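Local coordinates for uncharacterized protein (Parabacteroides distasonis, PDB 3LM3) that is of unknown function but is probably a glycoside hydrolase or carbohydrate deacetylase, at residues V95-Y108 with E126-V138. Numbering follows the deposited sequence. Where two conformers were deposited one is given.
Sequences VVECQKKYGDEVTY and EMSEAIEIISKMV
Tyr-108 lays one face of its ring against the methyl of Ala-130, a CH-pi contact with Ala-130 CB 3.5 Å from the ring centroid. The methyl is offset toward the CG side, 3.3 Å from Tyr-108 CG. With Tyr-108 CG anti to the backbone N (chi1 -171°), the ring reaches back along helix 126-138 toward Glu-126. There a water lying in the ring plane accepts from Tyr-108 OH at 2.7 Å and donates to Glu-126 OE1; Ser-37 OG also bonds OE1, while Arg-122 forms a salt bridge to OE2. One turn on from Ala-130, Ile-134 presses CD1 to 3.4 Å from Thr-107 C and 3.6 Å from Tyr-108 N, which is buried without a partner, while its CG2 packs on Val-106 CG1. Selenomethionine Met-137 bends at its end, wedging CE between Val-95, Val-96 and Val-106, and its CG lies 3.6 Å from Val-96 CG2. Val-138 turns one methyl to Val-106 and the other, CG1, to Gln-99 OE1 at 3.5 Å. Just beyond, a water bridges Lys-100 NZ and Val-138 O. Strand 105-108, hydrogen-bonded to strand 73-76 and, through the Tyr-108 carbonyl, to Met-148, runs at 150° to segment 126-138; with helix 120-138 and strand 146-148 it forms a beta-alpha-beta unit. The 95-102 end of helix 86-102 crosses segment 126-138 at -68°, and helix 78-82 lies alongside, Leu-81 touching Ala-130 and Ile-134.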
ATOM      1  N   VAL A  95     -23.034   3.399   1.025  1.00  7.47           N
ATOM      2  CA  VAL A  95     -21.973   2.475   1.350  1.00  7.45           C
ATOM      3  C   VAL A  95     -22.496   1.270   2.166  1.00  6.67           C
ATOM      4  O   VAL A  95     -22.080   0.124   1.960  1.00  8.45           O
ATOM      5  CB  VAL A  95     -20.815   3.203   2.075  1.00  8.34           C
ATOM      6  CG1 VAL A  95     -19.912   2.213   2.734  1.00 10.64           C
ATOM      7  CG2 VAL A  95     -20.040   4.062   1.067  1.00  8.67           C
ATOM      8  N   VAL A  96     -23.452   1.504   3.075  1.00  7.65           N
ATOM      9  CA  VAL A  96     -24.080   0.391   3.795  1.00  7.40           C
ATOM     10  C   VAL A  96     -24.827  -0.544   2.813  1.00  7.56           C
ATOM     11  O   VAL A  96     -24.734  -1.777   2.905  1.00  7.68           O
ATOM     12  CB  VAL A  96     -25.004   0.882   4.893  1.00  8.07           C
ATOM     13  CG1 VAL A  96     -25.791  -0.300   5.508  1.00  9.61           C
ATOM     14  CG2 VAL A  96     -24.202   1.612   5.999  1.00  9.73           C
ATOM     15  N   GLU A  97     -25.546   0.041   1.865  1.00  7.09           N
ATOM     16  CA  GLU A  97     -26.212  -0.729   0.797  1.00  8.04           C
ATOM     17  C   GLU A  97     -25.182  -1.554   0.046  1.00  7.98           C
ATOM     18  O   GLU A  97     -25.450  -2.678  -0.333  1.00  9.42           O
ATOM     19  CB  GLU A  97     -26.950   0.200  -0.152  1.00  7.49           C
ATOM     20  CG  GLU A  97     -28.210   0.841   0.438  1.00 14.76           C
ATOM     21  CD  GLU A  97     -28.780   2.052  -0.330  1.00 27.02           C
ATOM     22  OE1 GLU A  97     -28.238   2.497  -1.357  1.00 23.30           O
ATOM     23  OE2 GLU A  97     -29.812   2.593   0.130  1.00 32.64           O
ATOM     24  N   CYS A  98     -24.003  -0.985  -0.214  1.00  8.03           N
ATOM     25  CA  CYS A  98     -22.933  -1.721  -0.928  1.00  8.26           C
ATOM     26  C   CYS A  98     -22.346  -2.875  -0.109  1.00  9.19           C
ATOM     27  O   CYS A  98     -21.998  -3.926  -0.641  1.00  7.58           O
ATOM     28  CB  CYS A  98     -21.812  -0.755  -1.309  1.00  7.85           C
ATOM     29  SG  CYS A  98     -22.234   0.398  -2.624  1.00  9.29           S
ATOM     30  N   GLN A  99     -22.219  -2.676   1.195  1.00  8.80           N
ATOM     31  CA  GLN A  99     -21.766  -3.741   2.068  1.00  8.60           C
ATOM     32  C   GLN A  99     -22.729  -4.938   1.924  1.00  8.31           C
ATOM     33  O   GLN A  99     -22.298  -6.081   1.782  1.00  8.67           O
ATOM     34  CB  GLN A  99     -21.668  -3.237   3.508  1.00  8.67           C
ATOM     35  CG  GLN A  99     -21.038  -4.188   4.486  1.00  9.06           C
ATOM     36  CD  GLN A  99     -21.918  -5.357   4.864  1.00 10.46           C
ATOM     37  OE1 GLN A  99     -23.139  -5.213   4.993  1.00 11.84           O
ATOM     38  NE2 GLN A  99     -21.294  -6.510   5.113  1.00 13.33           N
ATOM     39  N   LYS A 100     -24.023  -4.660   1.956  1.00  9.20           N
ATOM     40  CA  LYS A 100     -25.049  -5.704   1.875  1.00  9.80           C
ATOM     41  C   LYS A 100     -25.120  -6.345   0.486  1.00 10.23           C
ATOM     42  O   LYS A 100     -25.255  -7.582   0.356  1.00 11.68           O
ATOM     43  CB  LYS A 100     -26.400  -5.095   2.280  1.00 11.35           C
ATOM     44  CG  LYS A 100     -26.449  -4.722   3.749  1.00 16.64           C
ATOM     45  CD  LYS A 100     -27.761  -4.034   4.118  1.00 24.16           C
ATOM     46  CE  LYS A 100     -27.732  -3.520   5.569  1.00 30.94           C
ATOM     47  NZ  LYS A 100     -28.903  -2.626   5.856  1.00 31.80           N
ATOM     48  N   LYS A 101     -25.027  -5.524  -0.552  1.00  9.30           N
ATOM     49  CA  LYS A 101     -25.222  -5.999  -1.920  0.50  8.64           C
ATOM     50  C   LYS A 101     -24.016  -6.720  -2.490  1.00  9.87           C
ATOM     51  O   LYS A 101     -24.169  -7.748  -3.161  1.00 11.37           O
ATOM     52  CB  LYS A 101     -25.598  -4.839  -2.832  0.50 10.60           C
ATOM     53  CG  LYS A 101     -25.910  -5.270  -4.259  0.50  9.36           C
ATOM     54  CD  LYS A 101     -26.372  -4.102  -5.121  0.50 10.32           C
ATOM     55  CE  LYS A 101     -27.805  -3.749  -4.850  0.50 17.78           C
ATOM     56  NZ  LYS A 101     -28.689  -4.898  -5.153  0.50 12.60           N
ATOM     57  N   TYR A 102     -22.832  -6.165  -2.241  1.00  8.35           N
ATOM     58  CA  TYR A 102     -21.605  -6.634  -2.872  1.00  8.30           C
ATOM     59  C   TYR A 102     -20.652  -7.320  -1.918  1.00  7.77           C
ATOM     60  O   TYR A 102     -19.677  -7.959  -2.354  1.00  9.04           O
ATOM     61  CB  TYR A 102     -20.830  -5.443  -3.509  1.00  8.18           C
ATOM     62  CG  TYR A 102     -21.587  -4.663  -4.531  1.00  8.86           C
ATOM     63  CD1 TYR A 102     -21.921  -5.211  -5.748  1.00 10.12           C
ATOM     64  CD2 TYR A 102     -21.989  -3.370  -4.262  1.00 10.37           C
ATOM     65  CE1 TYR A 102     -22.629  -4.460  -6.678  1.00 11.06           C
ATOM     66  CE2 TYR A 102     -22.682  -2.624  -5.176  1.00 10.66           C
ATOM     67  CZ  TYR A 102     -23.014  -3.169  -6.388  1.00 12.02           C
ATOM     68  OH  TYR A 102     -23.757  -2.461  -7.321  1.00 13.29           O
ATOM     69  N   GLY A 103     -20.853  -7.125  -0.621  1.00  8.55           N
ATOM     70  CA  GLY A 103     -19.873  -7.581   0.354  1.00  7.96           C
ATOM     71  C   GLY A 103     -18.664  -6.650   0.403  1.00  8.49           C
ATOM     72  O   GLY A 103     -17.555  -7.057   0.809  1.00  8.66           O
ATOM     73  N   ASP A 104     -18.853  -5.386   0.026  1.00  7.19           N
ATOM     74  CA  ASP A 104     -17.787  -4.399   0.225  1.00  6.87           C
ATOM     75  C   ASP A 104     -17.496  -4.319   1.728  1.00  7.99           C
ATOM     76  O   ASP A 104     -18.373  -4.551   2.547  1.00  7.81           O
ATOM     77  CB  ASP A 104     -18.169  -3.006  -0.286  1.00  7.15           C
ATOM     78  CG  ASP A 104     -18.235  -2.905  -1.805  1.00  7.13           C
ATOM     79  OD1 ASP A 104     -17.655  -3.781  -2.493  1.00  7.18           O
ATOM     80  OD2 ASP A 104     -18.861  -1.908  -2.246  1.00  7.49           O
ATOM     81  N   GLU A 105     -16.267  -3.945   2.055  1.00  6.21           N
ATOM     82  CA  GLU A 105     -15.834  -3.684   3.421  1.00  6.17           C
ATOM     83  C   GLU A 105     -16.059  -2.193   3.726  1.00  6.67           C
ATOM     84  O   GLU A 105     -15.952  -1.345   2.837  1.00  6.45           O
ATOM     85  CB  GLU A 105     -14.346  -4.059   3.550  1.00  6.30           C
ATOM     86  CG  GLU A 105     -13.676  -3.795   4.861  1.00  6.81           C
ATOM     87  CD  GLU A 105     -12.311  -4.417   4.951  1.00 10.07           C
ATOM     88  OE1 GLU A 105     -11.515  -4.277   4.003  1.00  8.91           O
ATOM     89  OE2 GLU A 105     -12.007  -5.063   5.981  1.00 11.76           O
ATOM     90  N   VAL A 106     -16.312  -1.876   4.993  1.00  6.71           N
ATOM     91  CA  VAL A 106     -16.463  -0.511   5.459  1.00  6.85           C
ATOM     92  C   VAL A 106     -15.554  -0.326   6.648  1.00  8.25           C
ATOM     93  O   VAL A 106     -15.669  -1.042   7.659  1.00  6.90           O
ATOM     94  CB  VAL A 106     -17.911  -0.238   5.887  1.00  8.01           C
ATOM     95  CG1 VAL A 106     -18.083   1.280   6.291  1.00  9.04           C
ATOM     96  CG2 VAL A 106     -18.900  -0.629   4.750  1.00  9.19           C
ATOM     97  N   THR A 107     -14.601   0.589   6.523  1.00  6.81           N
ATOM     98  CA  THR A 107     -13.656   0.767   7.608  1.00  6.65           C
ATOM     99  C   THR A 107     -13.128   2.180   7.723  1.00  7.26           C
ATOM    100  O   THR A 107     -13.577   3.104   7.047  1.00  7.85           O
ATOM    101  CB  THR A 107     -12.481  -0.274   7.509  1.00  5.61           C
ATOM    102  OG1 THR A 107     -11.841  -0.348   8.790  1.00  7.29           O
ATOM    103  CG2 THR A 107     -11.473   0.102   6.386  1.00  8.63           C
ATOM    104  N   TYR A 108     -12.259   2.356   8.711  1.00  6.39           N
ATOM    105  CA  TYR A 108     -11.658   3.635   9.100  1.00  6.60           C
ATOM    106  C   TYR A 108     -10.402   3.900   8.285  1.00  6.83           C
ATOM    107  O   TYR A 108      -9.548   3.016   8.111  1.00  7.40           O
ATOM    108  CB  TYR A 108     -11.322   3.582  10.597  1.00  6.40           C
ATOM    109  CG  TYR A 108     -10.881   4.876  11.242  1.00  6.67           C
ATOM    110  CD1 TYR A 108     -11.497   6.059  10.937  1.00  6.84           C
ATOM    111  CD2 TYR A 108      -9.851   4.902  12.183  1.00  8.87           C
ATOM    112  CE1 TYR A 108     -11.085   7.276  11.536  1.00 10.34           C
ATOM    113  CE2 TYR A 108      -9.466   6.101  12.795  1.00  7.21           C
ATOM    114  CZ  TYR A 108     -10.086   7.287  12.440  1.00 10.91           C
ATOM    115  OH  TYR A 108      -9.769   8.549  12.945  1.00 11.41           O
ATOM    116  N   GLU A 126      -9.065   6.306  19.027  1.00  6.32           N
ATOM    117  CA  GLU A 126      -9.886   6.786  17.930  1.00  7.63           C
ATOM    118  C   GLU A 126     -10.198   5.682  16.929  1.00  7.17           C
ATOM    119  O   GLU A 126     -11.310   5.639  16.401  1.00  8.22           O
ATOM    120  CB  GLU A 126      -9.240   8.022  17.283  1.00  8.11           C
ATOM    121  CG  GLU A 126      -9.228   9.188  18.287  1.00  7.95           C
ATOM    122  CD  GLU A 126      -8.726  10.506  17.741  1.00  9.03           C
ATOM    123  OE1 GLU A 126      -8.388  10.574  16.543  1.00  9.34           O
ATOM    124  OE2 GLU A 126      -8.681  11.475  18.542  1.00  8.98           O
HETATM  125  N   MSE A 127      -9.285   4.745  16.700  1.00  6.46           N
HETATM  126  CA  MSE A 127      -9.626   3.568  15.916  1.00  7.47           C
HETATM  127  C   MSE A 127     -10.799   2.835  16.551  1.00  7.62           C
HETATM  128  O   MSE A 127     -11.732   2.439  15.833  1.00  7.01           O
HETATM  129  CB  MSE A 127      -8.430   2.611  15.745  1.00  7.58           C
HETATM  130  CG  MSE A 127      -7.346   3.116  14.841  1.00  8.65           C
HETATM  131 SE   MSE A 127      -6.010   1.816  14.345  0.75 10.06          SE
HETATM  132  CE  MSE A 127      -5.441   1.323  16.132  1.00  7.61           C
ATOM    133  N   SER A 128     -10.771   2.623  17.866  1.00  7.48           N
ATOM    134  CA  SER A 128     -11.893   1.981  18.534  1.00  6.33           C
ATOM    135  C   SER A 128     -13.198   2.752  18.365  1.00  7.16           C
ATOM    136  O   SER A 128     -14.267   2.154  18.137  1.00  7.58           O
ATOM    137  CB  SER A 128     -11.559   1.759  19.994  1.00  6.59           C
ATOM    138  OG  SER A 128     -10.548   0.766  20.098  1.00 10.31           O
ATOM    139  N   GLU A 129     -13.132   4.074  18.462  1.00  6.93           N
ATOM    140  CA  GLU A 129     -14.333   4.897  18.266  1.00  7.15           C
ATOM    141  C   GLU A 129     -14.903   4.740  16.862  1.00  7.35           C
ATOM    142  O   GLU A 129     -16.127   4.630  16.674  1.00  8.27           O
ATOM    143  CB  GLU A 129     -14.003   6.383  18.516  1.00  8.28           C
ATOM    144  CG  GLU A 129     -13.790   6.736  19.975  1.00  8.78           C
ATOM    145  CD  GLU A 129     -13.296   8.162  20.210  1.00 13.27           C
ATOM    146  OE1 GLU A 129     -13.017   8.904  19.227  1.00 12.43           O
ATOM    147  OE2 GLU A 129     -13.118   8.509  21.400  1.00 11.57           O
ATOM    148  N   ALA A 130     -14.037   4.768  15.866  1.00  7.35           N
ATOM    149  CA  ALA A 130     -14.477   4.592  14.474  1.00  7.15           C
ATOM    150  C   ALA A 130     -15.066   3.222  14.217  1.00  7.54           C
ATOM    151  O   ALA A 130     -16.086   3.105  13.533  1.00  7.57           O
ATOM    152  CB  ALA A 130     -13.284   4.830  13.511  1.00  7.14           C
ATOM    153  N   ILE A 131     -14.440   2.184  14.759  1.00  7.53           N
ATOM    154  CA  ILE A 131     -14.947   0.817  14.599  1.00  8.91           C
ATOM    155  C   ILE A 131     -16.361   0.714  15.174  1.00  8.71           C
ATOM    156  O   ILE A 131     -17.245   0.124  14.557  1.00  9.72           O
ATOM    157  CB  ILE A 131     -14.026  -0.217  15.248  1.00  7.54           C
ATOM    158  CG1 ILE A 131     -12.705  -0.339  14.482  1.00  8.24           C
ATOM    159  CG2 ILE A 131     -14.701  -1.609  15.319  1.00 10.87           C
ATOM    160  CD1 ILE A 131     -11.589  -0.930  15.307  1.00 10.58           C
ATOM    161  N   GLU A 132     -16.615   1.335  16.324  1.00  8.14           N
ATOM    162  CA  GLU A 132     -17.943   1.306  16.951  0.60  9.40           C
ATOM    163  C   GLU A 132     -18.972   2.015  16.078  1.00  8.93           C
ATOM    164  O   GLU A 132     -20.066   1.513  15.859  1.00  9.74           O
ATOM    165  CB  GLU A 132     -17.889   1.955  18.322  0.60  9.86           C
ATOM    166  CG  GLU A 132     -19.192   1.873  19.091  0.60 14.00           C
ATOM    167  CD  GLU A 132     -19.608   0.451  19.421  0.60 16.08           C
ATOM    168  OE1 GLU A 132     -18.744  -0.449  19.466  0.60 18.84           O
ATOM    169  OE2 GLU A 132     -20.814   0.242  19.651  0.60 28.88           O
ATOM    170  N   ILE A 133     -18.615   3.197  15.558  1.00  7.23           N
ATOM    171  CA  ILE A 133     -19.498   3.943  14.660  1.00  7.73           C
ATOM    172  C   ILE A 133     -19.860   3.116  13.439  1.00  8.73           C
ATOM    173  O   ILE A 133     -21.015   3.027  13.018  1.00  9.56           O
ATOM    174  CB  ILE A 133     -18.883   5.305  14.236  1.00  9.78           C
ATOM    175  CG1 ILE A 133     -18.820   6.268  15.432  1.00 10.52           C
ATOM    176  CG2 ILE A 133     -19.680   5.899  13.066  1.00 11.78           C
ATOM    177  CD1 ILE A 133     -17.812   7.382  15.211  1.00 12.75           C
ATOM    178  N   ILE A 134     -18.860   2.478  12.864  1.00  7.97           N
ATOM    179  CA  ILE A 134     -19.048   1.668  11.652  1.00  8.22           C
ATOM    180  C   ILE A 134     -19.910   0.429  11.929  1.00  8.96           C
ATOM    181  O   ILE A 134     -20.803   0.093  11.133  1.00 10.12           O
ATOM    182  CB  ILE A 134     -17.670   1.297  11.029  1.00  8.20           C
ATOM    183  CG1 ILE A 134     -17.092   2.557  10.395  1.00  9.35           C
ATOM    184  CG2 ILE A 134     -17.806   0.206   9.956  1.00  9.67           C
ATOM    185  CD1 ILE A 134     -15.632   2.430  10.054  1.00 12.20           C
ATOM    186  N   SER A 135     -19.647  -0.246  13.044  1.00  9.53           N
ATOM    187  CA  SER A 135     -20.441  -1.410  13.414  1.00 10.81           C
ATOM    188  C   SER A 135     -21.907  -1.039  13.537  1.00 11.09           C
ATOM    189  O   SER A 135     -22.781  -1.776  13.040  1.00 12.16           O
ATOM    190  CB  SER A 135     -19.923  -1.992  14.737  1.00 12.59           C
ATOM    191  OG  SER A 135     -20.467  -3.269  14.940  1.00 14.50           O
ATOM    192  N   LYS A 136     -22.178   0.099  14.155  1.00 11.47           N
ATOM    193  CA  LYS A 136     -23.561   0.540  14.335  1.00 12.86           C
ATOM    194  C   LYS A 136     -24.183   0.999  13.038  1.00 14.47           C
ATOM    195  O   LYS A 136     -25.362   0.764  12.792  1.00 15.78           O
ATOM    196  CB  LYS A 136     -23.659   1.618  15.405  1.00 14.10           C
ATOM    197  CG  LYS A 136     -23.504   1.073  16.836  1.00 21.87           C
HETATM  198  N   MSE A 137     -23.388   1.626  12.172  1.00 13.38           N
HETATM  199  CA  MSE A 137     -23.787   2.125  10.841  0.50 12.03           C
HETATM  200  C   MSE A 137     -24.260   0.974   9.966  1.00 14.76           C
HETATM  201  O   MSE A 137     -25.308   1.018   9.328  1.00 13.62           O
HETATM  202  CB  MSE A 137     -22.559   2.832  10.192  0.50  9.12           C
HETATM  203  CG  MSE A 137     -22.681   3.354   8.765  0.50  9.15           C
HETATM  204 SE   MSE A 137     -20.970   4.103   8.139  0.38 10.15          SE
HETATM  205  CE  MSE A 137     -21.136   3.651   6.252  0.50  8.31           C
ATOM    206  N   VAL A 138     -23.417  -0.049   9.884  1.00 12.67           N
ATOM    207  CA  VAL A 138     -23.691  -1.189   9.003  1.00 13.06           C
ATOM    208  C   VAL A 138     -24.747  -2.081   9.651  1.00 14.87           C
ATOM    209  O   VAL A 138     -25.602  -2.637   8.961  1.00 20.10           O
ATOM    210  CB  VAL A 138     -22.418  -1.984   8.666  1.00 13.11           C
ATOM    211  CG1 VAL A 138     -22.761  -3.307   7.894  1.00 15.23           C
ATOM    212  CG2 VAL A 138     -21.477  -1.110   7.870  1.00 13.85           C
TER
HETATM  213  O   HOH W   1     -28.241  -1.005   8.552  1.00 41.73           O
HETATM  214  O   HOH W   2      -7.568   9.031  14.409  1.00 11.43           O